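Local coordinates for protein thioredoxin (TrxA-1) (Sulfolobus solfataricus, PDB 3TCO) that probably acts as a protein-disulfide reductase, passing electrons through a redox-active disulfide of the thioredoxin type, at residues Y39-K53 with A94-L108. Residues are numbered along the deposited sequence; the frame is centred on the assembly and turned at random.
Sequences YEPIYKKVAEKYKGK and AVDEDTLESTVNKYL. With EDO (1,2-ethanediol), chain F.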
loop_
_atom_site.group_PDB
_atom_site.type_symbol
_atom_site.label_atom_id
_atom_site.label_comp_id
_atom_site.label_asym_id
_atom_site.label_seq_id
_atom_site.Cartn_x
_atom_site.Cartn_y
_atom_site.Cartn_z
ATOM N N TYR A 39 -6.741 -10.271 -0.647
ATOM C CA TYR A 39 -5.631 -9.621 0.064
ATOM C C TYR A 39 -6.094 -8.503 1.025
ATOM O O TYR A 39 -5.485 -8.273 2.074
ATOM C CB TYR A 39 -4.666 -9.052 -0.984
ATOM C CG TYR A 39 -3.503 -8.236 -0.464
ATOM C CD1 TYR A 39 -2.663 -8.730 0.532
ATOM C CD2 TYR A 39 -3.199 -6.994 -1.029
ATOM C CE1 TYR A 39 -1.549 -8.016 0.948
ATOM C CE2 TYR A 39 -2.079 -6.265 -0.619
ATOM C CZ TYR A 39 -1.256 -6.783 0.367
ATOM O OH TYR A 39 -0.123 -6.087 0.745
ATOM N N GLU A 40 -7.182 -7.828 0.678
ATOM C CA GLU A 40 -7.660 -6.714 1.486
ATOM C C GLU A 40 -7.753 -6.920 3.006
ATOM O O GLU A 40 -7.229 -6.104 3.766
ATOM C CB GLU A 40 -8.989 -6.204 0.928
ATOM C CG GLU A 40 -8.889 -5.768 -0.539
ATOM C CD GLU A 40 -7.715 -4.817 -0.812
ATOM O OE1 GLU A 40 -7.688 -3.718 -0.211
ATOM O OE2 GLU A 40 -6.819 -5.167 -1.628
ATOM N N PRO A 41 -8.406 -7.998 3.473
ATOM C CA PRO A 41 -8.484 -8.179 4.929
ATOM C C PRO A 41 -7.119 -8.384 5.604
ATOM O O PRO A 41 -6.923 -8.004 6.771
ATOM C CB PRO A 41 -9.424 -9.384 5.079
ATOM C CG PRO A 41 -9.173 -10.162 3.833
ATOM C CD PRO A 41 -9.124 -9.078 2.770
ATOM N N ILE A 42 -6.179 -8.984 4.879
ATOM C CA ILE A 42 -4.833 -9.208 5.409
ATOM C C ILE A 42 -4.120 -7.853 5.500
ATOM O O ILE A 42 -3.471 -7.542 6.501
ATOM C CB ILE A 42 -4.027 -10.155 4.494
ATOM C CG1 ILE A 42 -4.705 -11.534 4.453
ATOM C CG2 ILE A 42 -2.587 -10.250 4.961
ATOM C CD1 ILE A 42 -4.914 -12.171 5.816
ATOM N N TYR A 43 -4.265 -7.042 4.457
ATOM C CA TYR A 43 -3.638 -5.717 4.428
ATOM C C TYR A 43 -4.209 -4.869 5.558
ATOM O O TYR A 43 -3.475 -4.163 6.241
ATOM C CB TYR A 43 -3.906 -5.019 3.095
ATOM C CG TYR A 43 -3.148 -3.724 2.922
ATOM C CD1 TYR A 43 -1.784 -3.724 2.654
ATOM C CD2 TYR A 43 -3.803 -2.489 3.014
ATOM C CE1 TYR A 43 -1.082 -2.535 2.473
ATOM C CE2 TYR A 43 -3.107 -1.287 2.837
ATOM C CZ TYR A 43 -1.749 -1.321 2.563
ATOM O OH TYR A 43 -1.045 -0.157 2.358
ATOM N N LYS A 44 -5.522 -4.949 5.745
ATOM C CA LYS A 44 -6.205 -4.208 6.809
ATOM C C LYS A 44 -5.799 -4.689 8.209
ATOM O O LYS A 44 -5.580 -3.883 9.125
ATOM C CB LYS A 44 -7.714 -4.352 6.639
ATOM C CG LYS A 44 -8.257 -3.521 5.491
ATOM C CD LYS A 44 -9.721 -3.833 5.210
ATOM C CE LYS A 44 -10.273 -2.911 4.137
ATOM N NZ LYS A 44 -11.745 -3.079 4.038
ATOM N N LYS A 45 -5.698 -6.005 8.361
ATOM C CA LYS A 45 -5.302 -6.596 9.635
ATOM C C LYS A 45 -3.901 -6.140 10.058
ATOM O O LYS A 45 -3.675 -5.776 11.220
ATOM C CB LYS A 45 -5.345 -8.125 9.531
ATOM C CG LYS A 45 -4.906 -8.828 10.807
ATOM C CD LYS A 45 -5.308 -10.291 10.790
ATOM C CE LYS A 45 -5.075 -10.938 12.155
ATOM N NZ LYS A 45 -5.789 -12.244 12.278
ATOM N N VAL A 46 -2.953 -6.159 9.127
ATOM C CA VAL A 46 -1.603 -5.727 9.451
ATOM C C VAL A 46 -1.576 -4.221 9.718
ATOM O O VAL A 46 -0.880 -3.759 10.629
ATOM C CB VAL A 46 -0.607 -6.107 8.329
ATOM C CG1 VAL A 46 0.804 -5.583 8.658
ATOM C CG2 VAL A 46 -0.560 -7.642 8.202
ATOM N N ALA A 47 -2.352 -3.459 8.954
ATOM C CA ALA A 47 -2.400 -2.012 9.155
ATOM C C ALA A 47 -2.876 -1.702 10.581
ATOM O O ALA A 47 -2.404 -0.753 11.215
ATOM C CB ALA A 47 -3.334 -1.354 8.136
ATOM N N GLU A 48 -3.816 -2.504 11.075
ATOM C CA GLU A 48 -4.333 -2.318 12.426
ATOM C C GLU A 48 -3.230 -2.652 13.442
ATOM O O GLU A 48 -3.058 -1.951 14.443
ATOM C CB GLU A 48 -5.550 -3.225 12.635
ATOM C CG GLU A 48 -6.121 -3.240 14.045
ATOM C CD GLU A 48 -6.539 -1.870 14.552
ATOM O OE1 GLU A 48 -6.959 -1.015 13.745
ATOM O OE2 GLU A 48 -6.466 -1.656 15.778
ATOM N N LYS A 49 -2.478 -3.716 13.189
ATOM C CA LYS A 49 -1.404 -4.095 14.102
ATOM C C LYS A 49 -0.391 -2.971 14.257
ATOM O O LYS A 49 0.183 -2.792 15.339
ATOM C CB LYS A 49 -0.672 -5.343 13.610
ATOM C CG LYS A 49 -1.481 -6.634 13.645
ATOM C CD LYS A 49 -0.567 -7.837 13.398
ATOM C CE LYS A 49 -1.347 -9.144 13.440
ATOM N NZ LYS A 49 -0.446 -10.339 13.329
ATOM N N TYR A 50 -0.151 -2.221 13.180
ATOM C CA TYR A 50 0.806 -1.119 13.219
ATOM C C TYR A 50 0.126 0.245 13.225
ATOM O O TYR A 50 0.670 1.232 12.728
ATOM C CB TYR A 50 1.774 -1.204 12.034
ATOM C CG TYR A 50 2.708 -2.384 12.124
ATOM C CD1 TYR A 50 2.389 -3.604 11.531
ATOM C CD2 TYR A 50 3.902 -2.296 12.847
ATOM C CE1 TYR A 50 3.233 -4.712 11.655
ATOM C CE2 TYR A 50 4.748 -3.401 12.979
ATOM C CZ TYR A 50 4.402 -4.604 12.380
ATOM O OH TYR A 50 5.214 -5.710 12.514
ATOM N N LYS A 51 -1.072 0.298 13.789
ATOM C CA LYS A 51 -1.809 1.558 13.870
ATOM C C LYS A 51 -0.938 2.636 14.527
ATOM O O LYS A 51 -0.306 2.388 15.552
ATOM C CB LYS A 51 -3.093 1.348 14.682
ATOM C CG LYS A 51 -3.935 2.595 14.856
ATOM C CD LYS A 51 -5.191 2.303 15.664
ATOM C CE LYS A 51 -6.002 3.583 15.867
ATOM N NZ LYS A 51 -7.352 3.271 16.444
ATOM N N GLY A 52 -0.883 3.815 13.910
ATOM C CA GLY A 52 -0.092 4.908 14.441
ATOM C C GLY A 52 1.398 4.862 14.160
ATOM O O GLY A 52 2.103 5.844 14.402
ATOM N N LYS A 53 1.887 3.751 13.617
ATOM C CA LYS A 53 3.319 3.606 13.371
ATOM C C LYS A 53 3.767 3.711 11.917
ATOM O O LYS A 53 4.909 4.080 11.643
ATOM C CB LYS A 53 3.802 2.279 13.971
ATOM C CG LYS A 53 3.487 2.142 15.466
ATOM C CD LYS A 53 4.130 0.891 16.065
ATOM C CE LYS A 53 3.985 0.868 17.586
ATOM N NZ LYS A 53 2.558 0.800 18.037
ATOM N N ALA A 94 -0.966 -10.859 -3.905
ATOM C CA ALA A 94 -1.349 -10.796 -2.498
ATOM C C ALA A 94 -0.144 -11.193 -1.628
ATOM O O ALA A 94 0.363 -12.311 -1.741
ATOM C CB ALA A 94 -2.526 -11.737 -2.239
ATOM N N VAL A 95 0.321 -10.292 -0.763
ATOM C CA VAL A 95 1.478 -10.610 0.074
ATOM C C VAL A 95 1.102 -11.454 1.295
ATOM O O VAL A 95 0.143 -11.146 2.007
ATOM C CB VAL A 95 2.209 -9.331 0.568
ATOM C CG1 VAL A 95 1.364 -8.596 1.563
ATOM C CG2 VAL A 95 3.515 -9.691 1.212
ATOM N N ASP A 96 1.862 -12.521 1.528
ATOM C CA ASP A 96 1.619 -13.394 2.670
ATOM C C ASP A 96 1.662 -12.519 3.919
ATOM O O ASP A 96 2.476 -11.605 4.003
ATOM C CB ASP A 96 2.715 -14.465 2.776
ATOM C CG ASP A 96 2.682 -15.456 1.645
ATOM O OD1 ASP A 96 1.774 -15.364 0.787
ATOM O OD2 ASP A 96 3.576 -16.331 1.615
ATOM N N GLU A 97 0.820 -12.802 4.901
ATOM C CA GLU A 97 0.815 -11.968 6.097
ATOM C C GLU A 97 2.177 -11.928 6.774
ATOM O O GLU A 97 2.618 -10.867 7.226
ATOM C CB GLU A 97 -0.225 -12.456 7.099
ATOM C CG GLU A 97 -0.398 -11.515 8.284
ATOM C CD GLU A 97 -1.511 -11.934 9.229
ATOM O OE1 GLU A 97 -2.428 -12.654 8.789
ATOM O OE2 GLU A 97 -1.480 -11.516 10.403
ATOM N N ASP A 98 2.849 -13.074 6.856
ATOM C CA ASP A 98 4.143 -13.086 7.513
ATOM C C ASP A 98 5.122 -12.186 6.760
ATOM O O ASP A 98 5.838 -11.405 7.370
ATOM C CB ASP A 98 4.673 -14.533 7.678
ATOM C CG ASP A 98 4.819 -15.282 6.358
ATOM O OD1 ASP A 98 4.163 -14.918 5.361
ATOM O OD2 ASP A 98 5.589 -16.268 6.331
ATOM N N THR A 99 5.120 -12.259 5.436
ATOM C CA THR A 99 6.002 -11.412 4.642
ATOM C C THR A 99 5.680 -9.925 4.836
ATOM O O THR A 99 6.581 -9.093 4.944
ATOM C CB THR A 99 5.891 -11.758 3.147
ATOM O OG1 THR A 99 6.285 -13.122 2.955
ATOM C CG2 THR A 99 6.803 -10.851 2.312
ATOM N N LEU A 100 4.395 -9.595 4.888
ATOM C CA LEU A 100 3.981 -8.208 5.064
ATOM C C LEU A 100 4.397 -7.648 6.440
ATOM O O LEU A 100 4.921 -6.529 6.539
ATOM C CB LEU A 100 2.462 -8.102 4.870
ATOM C CG LEU A 100 1.844 -6.702 4.854
ATOM C CD1 LEU A 100 2.515 -5.859 3.769
ATOM C CD2 LEU A 100 0.333 -6.816 4.617
ATOM N N GLU A 101 4.178 -8.422 7.498
ATOM C CA GLU A 101 4.541 -7.980 8.846
ATOM C C GLU A 101 6.058 -7.901 8.981
ATOM O O GLU A 101 6.598 -6.992 9.628
ATOM C CB GLU A 101 3.962 -8.952 9.888
ATOM C CG GLU A 101 2.449 -9.018 9.834
ATOM C CD GLU A 101 1.850 -10.116 10.697
ATOM O OE1 GLU A 101 2.486 -11.183 10.855
ATOM O OE2 GLU A 101 0.720 -9.920 11.188
ATOM N N SER A 102 6.743 -8.859 8.363
ATOM C CA SER A 102 8.198 -8.916 8.395
ATOM C C SER A 102 8.790 -7.682 7.710
ATOM O O SER A 102 9.763 -7.083 8.196
ATOM C CB SER A 102 8.677 -10.187 7.683
ATOM O OG SER A 102 10.082 -10.307 7.761
ATOM N N THR A 103 8.186 -7.298 6.587
ATOM C CA THR A 103 8.649 -6.142 5.829
ATOM C C THR A 103 8.467 -4.856 6.627
ATOM O O THR A 103 9.368 -4.009 6.682
ATOM C CB THR A 103 7.888 -6.028 4.500
ATOM O OG1 THR A 103 8.100 -7.220 3.739
ATOM C CG2 THR A 103 8.387 -4.840 3.701
ATOM N N VAL A 104 7.304 -4.710 7.247
ATOM C CA VAL A 104 7.028 -3.532 8.058
ATOM C C VAL A 104 8.035 -3.427 9.209
ATOM O O VAL A 104 8.674 -2.382 9.402
ATOM C CB VAL A 104 5.598 -3.582 8.629
ATOM C CG1 VAL A 104 5.382 -2.451 9.630
ATOM C CG2 VAL A 104 4.584 -3.482 7.481
ATOM N N ASN A 105 8.180 -4.511 9.967
ATOM C CA ASN A 105 9.109 -4.530 11.087
ATOM C C ASN A 105 10.507 -4.119 10.629
ATOM O O ASN A 105 11.178 -3.313 11.274
ATOM C CB ASN A 105 9.143 -5.926 11.709
ATOM C CG ASN A 105 10.165 -6.040 12.815
ATOM O OD1 ASN A 105 11.229 -6.631 12.628
ATOM N ND2 ASN A 105 9.856 -5.465 13.974
ATOM N N LYS A 106 10.931 -4.670 9.502
ATOM C CA LYS A 106 12.242 -4.366 8.939
ATOM C C LYS A 106 12.462 -2.871 8.703
ATOM O O LYS A 106 13.529 -2.334 8.993
ATOM C CB LYS A 106 12.400 -5.131 7.620
ATOM C CG LYS A 106 13.577 -4.727 6.770
ATOM C CD LYS A 106 13.930 -5.828 5.771
ATOM C CE LYS A 106 12.789 -6.124 4.818
ATOM N NZ LYS A 106 13.159 -7.177 3.837
ATOM N N TYR A 107 11.448 -2.190 8.187
ATOM C CA TYR A 107 11.606 -0.778 7.900
ATOM C C TYR A 107 11.291 0.184 9.023
ATOM O O TYR A 107 11.545 1.380 8.888
ATOM C CB TYR A 107 10.817 -0.416 6.641
ATOM C CG TYR A 107 11.404 -1.072 5.421
ATOM C CD1 TYR A 107 10.627 -1.880 4.595
ATOM C CD2 TYR A 107 12.757 -0.902 5.101
ATOM C CE1 TYR A 107 11.179 -2.507 3.479
ATOM C CE2 TYR A 107 13.314 -1.520 3.991
ATOM C CZ TYR A 107 12.524 -2.321 3.183
ATOM O OH TYR A 107 13.069 -2.931 2.082
ATOM N N LEU A 108 10.733 -0.321 10.123
ATOM C CA LEU A 108 10.437 0.531 11.274
ATOM C C LEU A 108 11.594 0.472 12.278
ATOM O O LEU A 108 11.708 1.384 13.123
ATOM C CB LEU A 108 9.143 0.090 11.950
ATOM C CG LEU A 108 7.854 0.457 11.213
ATOM C CD1 LEU A 108 6.665 -0.150 11.937
ATOM C CD2 LEU A 108 7.721 1.974 11.150
HETATM C C1 EDO F . 15.902 -6.161 1.409
HETATM O O1 EDO F . 15.609 -6.451 2.778
HETATM C C2 EDO F . 15.164 -7.152 0.507
HETATM O O2 EDO F . 13.758 -7.050 0.747
HETATM O O HOH W 1 -4.365 -13.518 10.457
#
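Tyr50 lies broadside to Val104, whose CG1 sits over the middle of the ring, 3.4 Å from its centroid and only 5° off the normal, a well-centred CH-pi contact. That methyl stands anti to the backbone N (chi1 172°), which aims it at the tyrosine, while CD1 of Leu108 approaches Tyr50 CD2 obliquely, 3.6 Å away. An alanine in place of Tyr50 would probably leave Val104 and Leu108 without their aromatic partner and open a gap between the helix ends. Further back, Leu100, forked at CG, suits a hole lined by Tyr39, Ile42, Tyr43 and Val46, its CD2 3.8 Å from Val46 CG2. Along the solvent side Glu97 lays its methylenes on Ile42 and Val46, and Glu101 its CG on Val46; both carry their carboxylates outward to Lys49. Its NZ salt-bridges both, with a very short bond to Glu101 OE2 (2.5 Å) and a weak hydrogen bond to Glu97 OE2 (3.3 Å); the ammonium probably offsets the repulsion between the two carboxylates. Glu97 OE1 also takes a water bound to Lys45 NZ. At the other end Ala94, small enough to lie close, sets CA over a face of Tyr39, whose hydroxyl is hydrogen-bonded to Thr79 OG1. Helix 39-49 and helix 97-107, roughly parallel with a crossing angle of -33° and with Leu25 and Phe56 of the central sheet against them, form the paired helices on one face of the thioredoxin fold.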